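PDB 4F0C: glutathione transferase from Phanerochaete chrysosporium, which probably catalyses glutathione-dependent reactions as a Ure2p-class glutathione transferase and binds oxidized glutathione disulfide. Local coordinates for residues A[5-10]-A[83-88]; A[22-27]-A[76-81]; A[139-144]-A[186-191]. All blocks are in the same frame, centred on the assembly; numbering follows the deposited sequence.

Contact 1: A[5-10]-A[83-88]. With SO4 (sulfate ion), chain D.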
loop_
_atom_site.group_PDB
_atom_site.type_symbol
_atom_site.label_atom_id
_atom_site.label_comp_id
_atom_site.label_asym_id
_atom_site.label_seq_id
_atom_site.Cartn_x
_atom_site.Cartn_y
_atom_site.Cartn_z
ATOM N N LYS A 5 28.791 4.094 8.438
ATOM C CA LYS A 5 28.159 3.929 7.143
ATOM C C LYS A 5 27.024 4.928 7.010
ATOM O O LYS A 5 26.572 5.492 8.008
ATOM C CB LYS A 5 27.667 2.500 6.998
ATOM C CG LYS A 5 28.809 1.465 7.055
ATOM C CD LYS A 5 28.292 0.046 6.693
ATOM C CE LYS A 5 29.457 -0.975 6.530
ATOM N NZ LYS A 5 28.879 -2.229 5.933
ATOM N N GLN A 6 26.578 5.164 5.779
ATOM C CA GLN A 6 25.566 6.173 5.577
ATOM C C GLN A 6 24.233 5.846 6.230
ATOM O O GLN A 6 23.627 6.707 6.839
ATOM C CB GLN A 6 25.317 6.468 4.095
ATOM C CG GLN A 6 24.198 7.534 3.908
ATOM C CD GLN A 6 24.225 8.183 2.535
ATOM O OE1 GLN A 6 24.954 7.734 1.645
ATOM N NE2 GLN A 6 23.432 9.247 2.355
ATOM N N PHE A 7 23.763 4.613 6.051
ATOM C CA PHE A 7 22.415 4.237 6.463
ATOM C C PHE A 7 22.451 3.149 7.509
ATOM O O PHE A 7 23.349 2.291 7.498
ATOM C CB PHE A 7 21.613 3.700 5.253
ATOM C CG PHE A 7 21.464 4.703 4.132
ATOM C CD1 PHE A 7 20.556 5.763 4.237
ATOM C CD2 PHE A 7 22.256 4.594 2.989
ATOM C CE1 PHE A 7 20.395 6.691 3.168
ATOM C CE2 PHE A 7 22.130 5.489 1.940
ATOM C CZ PHE A 7 21.197 6.565 2.025
ATOM N N THR A 8 21.472 3.188 8.409
ATOM C CA THR A 8 21.108 2.004 9.185
ATOM C C THR A 8 19.799 1.506 8.608
ATOM O O THR A 8 18.799 2.255 8.547
ATOM C CB THR A 8 20.903 2.289 10.687
ATOM O OG1 THR A 8 22.126 2.740 11.247
ATOM C CG2 THR A 8 20.456 1.029 11.441
ATOM N N LEU A 9 19.807 0.255 8.161
ATOM C CA LEU A 9 18.583 -0.396 7.707
ATOM C C LEU A 9 18.122 -1.370 8.786
ATOM O O LEU A 9 18.819 -2.332 9.098
ATOM C CB LEU A 9 18.818 -1.171 6.393
ATOM C CG LEU A 9 17.639 -2.030 5.885
ATOM C CD1 LEU A 9 16.359 -1.203 5.627
ATOM C CD2 LEU A 9 18.035 -2.833 4.602
ATOM N N PHE A 10 16.949 -1.129 9.359
ATOM C CA PHE A 10 16.374 -2.089 10.273
ATOM C C PHE A 10 15.647 -3.120 9.416
ATOM O O PHE A 10 14.741 -2.790 8.647
ATOM C CB PHE A 10 15.425 -1.408 11.268
ATOM C CG PHE A 10 16.123 -0.446 12.206
ATOM C CD1 PHE A 10 16.796 -0.917 13.328
ATOM C CD2 PHE A 10 16.104 0.924 11.962
ATOM C CE1 PHE A 10 17.424 -0.049 14.207
ATOM C CE2 PHE A 10 16.729 1.812 12.848
ATOM C CZ PHE A 10 17.406 1.314 13.958
ATOM N N GLU A 83 14.997 9.522 -4.828
ATOM C CA GLU A 83 14.905 10.973 -4.930
ATOM C C GLU A 83 16.232 11.645 -4.559
ATOM O O GLU A 83 16.708 12.571 -5.241
ATOM C CB GLU A 83 13.743 11.500 -4.078
ATOM C CG GLU A 83 12.393 11.286 -4.763
ATOM C CD GLU A 83 12.174 12.256 -5.926
ATOM O OE1 GLU A 83 11.332 11.970 -6.800
ATOM O OE2 GLU A 83 12.840 13.311 -5.958
ATOM N N LYS A 84 16.855 11.166 -3.493
ATOM C CA LYS A 84 18.032 11.864 -2.989
ATOM C C LYS A 84 19.365 11.344 -3.504
ATOM O O LYS A 84 20.343 12.080 -3.506
ATOM C CB LYS A 84 18.036 11.877 -1.443
ATOM C CG LYS A 84 17.096 12.934 -0.866
ATOM C CD LYS A 84 17.281 13.172 0.649
ATOM C CE LYS A 84 18.687 13.567 1.073
ATOM N NZ LYS A 84 19.106 14.970 0.749
ATOM N N TYR A 85 19.406 10.081 -3.924
ATOM C CA TYR A 85 20.676 9.409 -4.202
ATOM C C TYR A 85 20.690 8.607 -5.519
ATOM O O TYR A 85 21.556 7.747 -5.722
ATOM C CB TYR A 85 21.071 8.490 -3.035
ATOM C CG TYR A 85 21.149 9.236 -1.708
ATOM C CD1 TYR A 85 22.161 10.178 -1.482
ATOM C CD2 TYR A 85 20.180 9.040 -0.715
ATOM C CE1 TYR A 85 22.227 10.875 -0.288
ATOM C CE2 TYR A 85 20.245 9.724 0.497
ATOM C CZ TYR A 85 21.265 10.666 0.696
ATOM O OH TYR A 85 21.368 11.371 1.892
ATOM N N ASP A 86 19.789 8.951 -6.425
ATOM C CA ASP A 86 19.826 8.395 -7.782
ATOM C C ASP A 86 19.757 9.525 -8.817
ATOM O O ASP A 86 18.790 9.607 -9.609
ATOM C CB ASP A 86 18.669 7.369 -7.964
ATOM C CG ASP A 86 18.731 6.638 -9.312
ATOM O OD1 ASP A 86 19.847 6.535 -9.899
ATOM O OD2 ASP A 86 17.679 6.127 -9.751
ATOM N N PRO A 87 20.752 10.442 -8.798
ATOM C CA PRO A 87 20.640 11.642 -9.646
ATOM C C PRO A 87 20.733 11.319 -11.149
ATOM O O PRO A 87 20.298 12.122 -11.991
ATOM C CB PRO A 87 21.846 12.504 -9.208
ATOM C CG PRO A 87 22.844 11.483 -8.705
ATOM C CD PRO A 87 21.983 10.462 -7.982
ATOM N N GLU A 88 21.297 10.174 -11.489
ATOM C CA GLU A 88 21.339 9.768 -12.894
ATOM C C GLU A 88 20.140 8.906 -13.303
ATOM O O GLU A 88 20.086 8.416 -14.449
ATOM C CB GLU A 88 22.640 9.039 -13.202
ATOM C CG GLU A 88 23.866 10.000 -13.082
ATOM C CD GLU A 88 25.162 9.388 -13.537
ATOM O OE1 GLU A 88 25.719 8.505 -12.837
ATOM O OE2 GLU A 88 25.647 9.845 -14.588
HETATM S S SO4 D . 27.042 -4.445 8.724
HETATM O O1 SO4 D . 25.601 -4.618 8.540
HETATM O O2 SO4 D . 27.338 -4.793 10.107
HETATM O O3 SO4 D . 27.755 -5.346 7.820
HETATM O O4 SO4 D . 27.506 -3.083 8.469
#
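The ring of Tyr85 receives two side chains from residues 5-10. Phe7 comes with its edge toward the face of Tyr85. The Phe7 and Tyr85 rings form an offset edge-to-face pair, with centroids 5.6 Å apart and planes at 82°. The closest atoms are Phe7 CZ and Tyr85 CE2, at 3.6 Å. Gln6 places its amide over one face of the same ring, and amide and ring planes stand almost upright to each other. Gln6 NE2 lies 3.0 Å from Tyr85 OH, but the angle is too poor for a hydrogen bond. Both groups turn instead to Asp63: Gln6 NE2 bonds to OD1 and Tyr85 OH to OD2. One carboxylate therefore takes both groups, one on each oxygen. Within the thioredoxin-like N-terminal domain, the contact joins the start of strand 7-11 and the residue before it to helix 74-85. Strand 7-11 is central in the mixed sheet, next to 60-63, which carries Asp63. The Gln6 chain is extended, with CG anti to the backbone N (chi1 179°). It passes along the Phe7 ring, and Gln6 CG sits 3.5 Å above the ring plane, over its centre. Leu25 of helix 18-28 also packs on Phe7.

Contact 2: A[22-27]-A[76-81]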
loop_
_atom_site.group_PDB
_atom_site.type_symbol
_atom_site.label_atom_id
_atom_site.label_comp_id
_atom_site.label_asym_id
_atom_site.label_seq_id
_atom_site.Cartn_x
_atom_site.Cartn_y
_atom_site.Cartn_z
ATOM N N ASP A 22 17.329 -3.335 0.950
ATOM C CA ASP A 22 18.661 -3.934 0.789
ATOM C C ASP A 22 19.054 -4.033 -0.704
ATOM O O ASP A 22 20.168 -3.651 -1.090
ATOM C CB ASP A 22 18.669 -5.311 1.473
ATOM C CG ASP A 22 20.029 -6.008 1.402
ATOM O OD1 ASP A 22 20.335 -6.662 0.369
ATOM O OD2 ASP A 22 20.772 -5.907 2.393
ATOM N N MET A 23 18.147 -4.549 -1.545
ATOM C CA MET A 23 18.417 -4.650 -2.996
ATOM C C MET A 23 18.780 -3.290 -3.609
ATOM O O MET A 23 19.764 -3.180 -4.328
ATOM C CB MET A 23 17.189 -5.178 -3.738
ATOM C CG MET A 23 16.983 -6.668 -3.570
ATOM S SD MET A 23 15.407 -7.253 -4.235
ATOM C CE MET A 23 15.415 -8.915 -3.536
ATOM N N LEU A 24 17.968 -2.270 -3.335
ATOM C CA LEU A 24 18.222 -0.943 -3.910
ATOM C C LEU A 24 19.538 -0.344 -3.435
ATOM O O LEU A 24 20.281 0.241 -4.224
ATOM C CB LEU A 24 17.050 0.031 -3.644
ATOM C CG LEU A 24 17.321 1.482 -4.115
ATOM C CD1 LEU A 24 17.476 1.489 -5.647
ATOM C CD2 LEU A 24 16.130 2.347 -3.716
ATOM N N LEU A 25 19.830 -0.489 -2.143
ATOM C CA LEU A 25 21.083 0.058 -1.612
ATOM C C LEU A 25 22.288 -0.617 -2.296
ATOM O O LEU A 25 23.267 0.054 -2.635
ATOM C CB LEU A 25 21.160 -0.130 -0.093
ATOM C CG LEU A 25 20.185 0.733 0.730
ATOM C CD1 LEU A 25 20.204 0.271 2.179
ATOM C CD2 LEU A 25 20.530 2.217 0.650
ATOM N N ARG A 26 22.207 -1.937 -2.497
ATOM C CA ARG A 26 23.292 -2.646 -3.196
ATOM C C ARG A 26 23.406 -2.200 -4.652
ATOM O O ARG A 26 24.510 -2.024 -5.147
ATOM C CB ARG A 26 23.120 -4.166 -3.126
ATOM C CG ARG A 26 23.272 -4.732 -1.723
ATOM C CD ARG A 26 23.164 -6.285 -1.656
ATOM N NE ARG A 26 22.938 -6.626 -0.256
ATOM C CZ ARG A 26 23.894 -6.793 0.651
ATOM N NH1 ARG A 26 25.179 -6.764 0.303
ATOM N NH2 ARG A 26 23.552 -7.022 1.916
ATOM N N GLU A 27 22.267 -2.051 -5.336
ATOM C CA GLU A 27 22.257 -1.593 -6.740
ATOM C C GLU A 27 22.953 -0.240 -6.891
ATOM O O GLU A 27 23.680 -0.007 -7.857
ATOM C CB GLU A 27 20.809 -1.461 -7.274
ATOM C CG GLU A 27 20.099 -2.790 -7.546
ATOM C CD GLU A 27 20.512 -3.458 -8.872
ATOM O OE1 GLU A 27 21.577 -3.143 -9.425
ATOM O OE2 GLU A 27 19.745 -4.306 -9.367
ATOM N N ALA A 76 8.113 3.631 0.614
ATOM C CA ALA A 76 8.491 5.044 0.800
ATOM C C ALA A 76 10.001 5.198 0.952
ATOM O O ALA A 76 10.585 6.177 0.478
ATOM C CB ALA A 76 7.775 5.652 1.999
ATOM N N ILE A 77 10.632 4.247 1.636
ATOM C CA ILE A 77 12.095 4.211 1.714
ATOM C C ILE A 77 12.740 4.132 0.317
ATOM O O ILE A 77 13.727 4.851 0.036
ATOM C CB ILE A 77 12.573 3.026 2.598
ATOM C CG1 ILE A 77 12.095 3.241 4.042
ATOM C CG2 ILE A 77 14.124 2.880 2.573
ATOM C CD1 ILE A 77 12.289 2.011 4.920
ATOM N N LEU A 78 12.177 3.291 -0.554
ATOM C CA LEU A 78 12.697 3.195 -1.926
ATOM C C LEU A 78 12.620 4.555 -2.627
ATOM O O LEU A 78 13.582 4.959 -3.271
ATOM C CB LEU A 78 11.956 2.141 -2.765
ATOM C CG LEU A 78 11.981 0.684 -2.264
ATOM C CD1 LEU A 78 11.067 -0.231 -3.125
ATOM C CD2 LEU A 78 13.429 0.122 -2.225
ATOM N N LEU A 79 11.489 5.241 -2.490
ATOM C CA LEU A 79 11.319 6.566 -3.081
ATOM C C LEU A 79 12.305 7.563 -2.508
ATOM O O LEU A 79 12.863 8.369 -3.250
ATOM C CB LEU A 79 9.857 7.051 -2.905
ATOM C CG LEU A 79 8.923 6.321 -3.884
ATOM C CD1 LEU A 79 7.465 6.379 -3.388
ATOM C CD2 LEU A 79 9.035 6.943 -5.321
ATOM N N TYR A 80 12.493 7.533 -1.190
ATOM C CA TYR A 80 13.420 8.444 -0.515
ATOM C C TYR A 80 14.819 8.260 -1.115
ATOM O O TYR A 80 15.480 9.225 -1.503
ATOM C CB TYR A 80 13.481 8.160 0.997
ATOM C CG TYR A 80 14.575 8.954 1.745
ATOM C CD1 TYR A 80 14.357 10.267 2.159
ATOM C CD2 TYR A 80 15.816 8.368 2.013
ATOM C CE1 TYR A 80 15.364 11.007 2.832
ATOM C CE2 TYR A 80 16.845 9.098 2.668
ATOM C CZ TYR A 80 16.603 10.397 3.076
ATOM O OH TYR A 80 17.592 11.098 3.738
ATOM N N ILE A 81 15.247 7.010 -1.203
ATOM C CA ILE A 81 16.592 6.732 -1.685
ATOM C C ILE A 81 16.795 7.209 -3.129
ATOM O O ILE A 81 17.826 7.838 -3.452
ATOM C CB ILE A 81 16.929 5.245 -1.559
ATOM C CG1 ILE A 81 17.018 4.866 -0.076
ATOM C CG2 ILE A 81 18.300 4.945 -2.250
ATOM C CD1 ILE A 81 17.061 3.367 0.176
#
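Leu24 meets both Leu78 and Ile81 mainly through one methyl group, CD2. It reaches toward Ile81 tip to tip, and Leu24 CD2 lies 3.7 Å from Ile81 CG2. The same Leu24 CD2 is 3.8 Å from Leu78 CD2. Leu24 CD2 also lies 3.7 Å from the backbone oxygen Leu78 O, so the methyl sits against the helix backbone as well as its side chains. Leu24 CG is anti to the backbone N (chi1 175°), which carries the branch out toward helix 74-85. Ile81 uses its two arms separately. Its CG2 goes to Leu24, while Ile81 CD1 lies 3.7 Å from Leu25 CD2, where the two side chains cross at about a right angle. With an alanine at Ile81, both arms would be gone, which is likely to open a gap facing Leu24 and Leu25 and let their CD2 methyl groups shift.

No hydrogen bond links the two segments. Ile168 of helix 168-172 packs on both Leu24 and Leu78. Leu30 touches both Leu25 and Ile81.

On another side of helix 22-27, Arg26 grips Asp22 one turn back, side-on with two nitrogens. Arg26 NE to Asp22 OD1 is 2.7 Å and nearly straight, at 168°. Arg26 NH2 to Asp22 OD2 is 3.0 Å and more bent. Arg26 NH1 also pairs with Glu215 of helix 211-227, which ties this side to the C-terminal helix.

The segments run nearly parallel, at 15°, with axes 10.4 Å apart at closest approach. Two helices side by side against one face of the sheet, 18-28 and 74-85, are characteristic of the thioredoxin-like N-terminal domain of glutathione transferases.

Contact 3: A[139-144]-A[186-191]. With GDS (oxidized glutathione disulfide), chain B; SO4 (sulfate ion), chain E.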
loop_
_atom_site.group_PDB
_atom_site.type_symbol
_atom_site.label_atom_id
_atom_site.label_comp_id
_atom_site.label_asym_id
_atom_site.label_seq_id
_atom_site.Cartn_x
_atom_site.Cartn_y
_atom_site.Cartn_z
ATOM N N ARG A 139 -7.629 -18.860 -0.281
ATOM C CA ARG A 139 -8.142 -17.568 -0.735
ATOM C C ARG A 139 -6.996 -16.652 -1.164
ATOM O O ARG A 139 -7.074 -15.965 -2.194
ATOM C CB ARG A 139 -8.987 -16.907 0.384
ATOM C CG ARG A 139 -9.035 -15.351 0.332
ATOM C CD ARG A 139 -10.042 -14.769 1.380
ATOM N NE ARG A 139 -9.983 -13.308 1.462
ATOM C CZ ARG A 139 -10.584 -12.464 0.619
ATOM N NH1 ARG A 139 -11.321 -12.913 -0.382
ATOM N NH2 ARG A 139 -10.443 -11.149 0.772
ATOM N N TYR A 140 -5.924 -16.641 -0.379
ATOM C CA TYR A 140 -4.788 -15.758 -0.670
ATOM C C TYR A 140 -3.838 -16.337 -1.715
ATOM O O TYR A 140 -3.214 -15.590 -2.453
ATOM C CB TYR A 140 -4.078 -15.376 0.634
ATOM C CG TYR A 140 -5.061 -14.672 1.533
ATOM C CD1 TYR A 140 -5.468 -13.374 1.242
ATOM C CD2 TYR A 140 -5.646 -15.324 2.624
ATOM C CE1 TYR A 140 -6.403 -12.722 2.034
ATOM C CE2 TYR A 140 -6.580 -14.681 3.412
ATOM C CZ TYR A 140 -6.959 -13.376 3.105
ATOM O OH TYR A 140 -7.889 -12.712 3.878
ATOM N N GLN A 141 -3.726 -17.659 -1.792
ATOM C CA GLN A 141 -3.012 -18.268 -2.920
ATOM C C GLN A 141 -3.686 -17.926 -4.263
ATOM O O GLN A 141 -3.023 -17.633 -5.266
ATOM C CB GLN A 141 -2.942 -19.782 -2.730
ATOM C CG GLN A 141 -2.056 -20.195 -1.544
ATOM C CD GLN A 141 -2.158 -21.664 -1.290
ATOM O OE1 GLN A 141 -3.240 -22.165 -0.962
ATOM N NE2 GLN A 141 -1.050 -22.388 -1.498
ATOM N N LYS A 142 -5.010 -17.968 -4.287
ATOM C CA LYS A 142 -5.728 -17.553 -5.497
ATOM C C LYS A 142 -5.449 -16.080 -5.831
ATOM O O LYS A 142 -5.318 -15.717 -7.009
ATOM C CB LYS A 142 -7.233 -17.793 -5.332
ATOM C CG LYS A 142 -7.634 -19.256 -5.520
ATOM C CD LYS A 142 -9.080 -19.505 -5.059
ATOM C CE LYS A 142 -9.558 -20.893 -5.488
ATOM N NZ LYS A 142 -10.805 -21.256 -4.767
ATOM N N GLU A 143 -5.354 -15.235 -4.808
ATOM C CA GLU A 143 -5.032 -13.812 -5.022
ATOM C C GLU A 143 -3.606 -13.639 -5.549
ATOM O O GLU A 143 -3.337 -12.780 -6.385
ATOM C CB GLU A 143 -5.221 -12.976 -3.730
ATOM C CG GLU A 143 -4.993 -11.459 -3.928
ATOM C CD GLU A 143 -6.040 -10.779 -4.866
ATOM O OE1 GLU A 143 -6.992 -11.454 -5.301
ATOM O OE2 GLU A 143 -5.887 -9.582 -5.166
ATOM N N ILE A 144 -2.680 -14.456 -5.059
ATOM C CA ILE A 144 -1.342 -14.455 -5.659
ATOM C C ILE A 144 -1.403 -14.714 -7.170
ATOM O O ILE A 144 -0.780 -14.000 -7.940
ATOM C CB ILE A 144 -0.421 -15.518 -4.976
ATOM C CG1 ILE A 144 -0.104 -15.046 -3.552
ATOM C CG2 ILE A 144 0.804 -15.769 -5.828
ATOM C CD1 ILE A 144 0.585 -16.126 -2.651
ATOM N N LYS A 186 4.093 -22.759 -4.470
ATOM C CA LYS A 186 4.839 -23.920 -4.953
ATOM C C LYS A 186 4.012 -25.162 -4.638
ATOM O O LYS A 186 3.625 -25.377 -3.491
ATOM C CB LYS A 186 6.209 -24.015 -4.285
ATOM C CG LYS A 186 7.009 -25.244 -4.735
ATOM C CD LYS A 186 8.407 -25.219 -4.169
ATOM C CE LYS A 186 9.156 -26.490 -4.571
ATOM N NZ LYS A 186 10.475 -26.565 -3.885
ATOM N N GLY A 187 3.722 -25.956 -5.668
ATOM C CA GLY A 187 2.902 -27.132 -5.523
ATOM C C GLY A 187 1.415 -26.865 -5.401
ATOM O O GLY A 187 0.663 -27.770 -5.067
ATOM N N TYR A 188 0.976 -25.640 -5.675
ATOM C CA TYR A 188 -0.439 -25.308 -5.583
ATOM C C TYR A 188 -1.158 -25.476 -6.921
ATOM O O TYR A 188 -0.919 -24.716 -7.865
ATOM C CB TYR A 188 -0.652 -23.873 -5.088
ATOM C CG TYR A 188 -2.108 -23.483 -5.109
ATOM C CD1 TYR A 188 -3.021 -24.090 -4.256
ATOM C CD2 TYR A 188 -2.576 -22.507 -5.980
ATOM C CE1 TYR A 188 -4.360 -23.740 -4.277
ATOM C CE2 TYR A 188 -3.910 -22.153 -6.007
ATOM C CZ TYR A 188 -4.793 -22.772 -5.155
ATOM O OH TYR A 188 -6.118 -22.430 -5.199
ATOM N N LYS A 189 -2.028 -26.481 -6.987
ATOM C CA LYS A 189 -2.798 -26.795 -8.197
ATOM C C LYS A 189 -1.929 -26.847 -9.461
ATOM O O LYS A 189 -2.299 -26.324 -10.520
ATOM C CB LYS A 189 -3.967 -25.815 -8.358
ATOM C CG LYS A 189 -4.838 -25.714 -7.101
ATOM C CD LYS A 189 -6.180 -26.400 -7.272
ATOM C CE LYS A 189 -6.927 -26.498 -5.944
ATOM N NZ LYS A 189 -6.690 -27.801 -5.235
ATOM N N GLY A 190 -0.761 -27.464 -9.329
ATOM C CA GLY A 190 0.120 -27.684 -10.463
ATOM C C GLY A 190 0.906 -26.464 -10.899
ATOM O O GLY A 190 1.435 -26.428 -12.016
ATOM N N PHE A 191 0.983 -25.468 -10.026
ATOM C CA PHE A 191 1.667 -24.213 -10.355
ATOM C C PHE A 191 3.029 -24.453 -10.991
ATOM O O PHE A 191 3.839 -25.202 -10.462
ATOM C CB PHE A 191 1.873 -23.366 -9.095
ATOM C CG PHE A 191 2.698 -22.115 -9.330
ATOM C CD1 PHE A 191 2.131 -21.004 -9.953
ATOM C CD2 PHE A 191 4.036 -22.052 -8.936
ATOM C CE1 PHE A 191 2.880 -19.831 -10.167
ATOM C CE2 PHE A 191 4.796 -20.894 -9.170
ATOM C CZ PHE A 191 4.219 -19.784 -9.771
HETATM N N1 GDS B . -5.133 -0.611 -3.240
HETATM C CA1 GDS B . -6.352 -0.334 -4.091
HETATM C C1 GDS B . -6.738 1.198 -4.057
HETATM O OE1 GDS B . -6.545 1.857 -2.991
HETATM O OE2 GDS B . -7.155 1.701 -5.139
HETATM C CB1 GDS B . -7.593 -1.176 -3.628
HETATM C CG1 GDS B . -8.827 -0.885 -4.513
HETATM C CD1 GDS B . -9.924 -1.831 -4.141
HETATM O O1 GDS B . -9.857 -2.667 -3.255
HETATM N N2 GDS B . -11.070 -1.679 -4.895
HETATM C CA2 GDS B . -12.249 -2.544 -4.692
HETATM C C2 GDS B . -12.562 -3.302 -5.959
HETATM O O2 GDS B . -12.509 -2.724 -7.049
HETATM C CB2 GDS B . -13.512 -1.697 -4.409
HETATM S SG2 GDS B . -13.415 -0.981 -2.753
HETATM N N3 GDS B . -12.973 -4.579 -5.821
HETATM C CA3 GDS B . -13.328 -5.334 -6.990
HETATM C C3 GDS B . -12.696 -6.721 -6.953
HETATM O OE3 GDS B . -13.105 -7.572 -7.773
HETATM O OE4 GDS B . -11.766 -6.866 -6.139
HETATM N N4 GDS B . -9.608 -3.528 -0.540
HETATM C CA4 GDS B . -8.347 -3.580 0.213
HETATM C C4 GDS B . -7.712 -2.157 0.201
HETATM O OE5 GDS B . -8.476 -1.158 0.166
HETATM O OE6 GDS B . -6.465 -2.126 0.242
HETATM C C5 GDS B . -10.680 -4.305 -0.174
HETATM O O5 GDS B . -10.667 -5.073 0.788
HETATM C CA5 GDS B . -11.958 -4.183 -0.993
HETATM N N5 GDS B . -12.725 -5.459 -0.955
HETATM C CB5 GDS B . -12.782 -3.037 -0.397
HETATM S SG5 GDS B . -14.154 -2.577 -1.523
HETATM C CA6 GDS B . -12.113 -8.772 -3.347
HETATM C C6 GDS B . -11.732 -9.799 -2.206
HETATM O OE7 GDS B . -11.653 -11.012 -2.500
HETATM O OE8 GDS B . -11.518 -9.323 -1.071
HETATM N N6 GDS B . -11.851 -9.360 -4.662
HETATM C CB6 GDS B . -13.609 -8.391 -3.144
HETATM C CG6 GDS B . -13.825 -7.425 -1.968
HETATM C CD6 GDS B . -13.022 -6.145 -2.158
HETATM O O6 GDS B . -12.660 -5.677 -3.243
HETATM S S SO4 E . -12.239 -16.314 -2.336
HETATM O O1 SO4 E . -13.339 -15.809 -3.171
HETATM O O2 SO4 E . -12.154 -15.483 -1.139
HETATM O O3 SO4 E . -12.480 -17.691 -1.921
HETATM O O4 SO4 E . -10.997 -16.275 -3.103
#
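Gln141 and Tyr188 meet through a CH-pi contact. Gln141 CB lies over the face of the Tyr188 ring, 4.2 Å from its centroid and 9° off the normal. The Gln141 amide continues across the same ring, its plane tilted 37° to it, and Gln141 NE2 comes within 3.8 Å of Tyr188 CD1. Tyr188 CG is anti to the backbone N (chi1 175°), which directs the ring to the helix.

The Lys142 chain crosses Tyr188 at about a right angle, and Lys142 CG packs 3.5 Å from Tyr188 OH in a van der Waals contact.

The contact lies in the all-helical C-terminal domain of the GST fold. It joins helix 134-155 to the loop after helix 174-184. In that loop a type I' beta turn runs from Tyr188 to Phe191, with Lys189 and Gly190 both at positive phi.

The polar ends find partners nearby. Tyr188 OH bonds to Glu138 of helix 134-155, and Gln141 NE2 to the backbone oxygen of Leu184.

Charged contacts gather at Arg139, on a side of the helix away from the loop. Arg139 NH2 bonds to OE8 of oxidized glutathione disulfide at 2.8 Å, and NH1 bonds to OE7 of the same carboxylate. Arg139 NH1 also bonds to O2 of a sulfate ion, probably from the crystallisation liquor, at 2.8 Å. The glutathione disulfide also bonds to Ser111 of this chain and to several residues of the second subunit, among them Ser74 and Asn17.

Contacts 1 and 2 belong to the N-terminal, thioredoxin-like domain and have centres 7 Å apart. They share helix 74-85, and they touch where Phe7 packs on Leu25. Along the chain, residues 22-27 and 76-81 both fall between the two segments of contact 1. Together they join strand 7-11, helix 18-28 and helix 74-85 in one core. Contact 3 comes later, in the helical C-terminal domain, on the opposite side of the chain's centre. Its centre is about 36 Å from the centre of contact 1 and about 29 Å from that of contact 2. All three approach the second subunit. At contact 3, a glutathione disulfide bonded to residues of both subunits links the two chains.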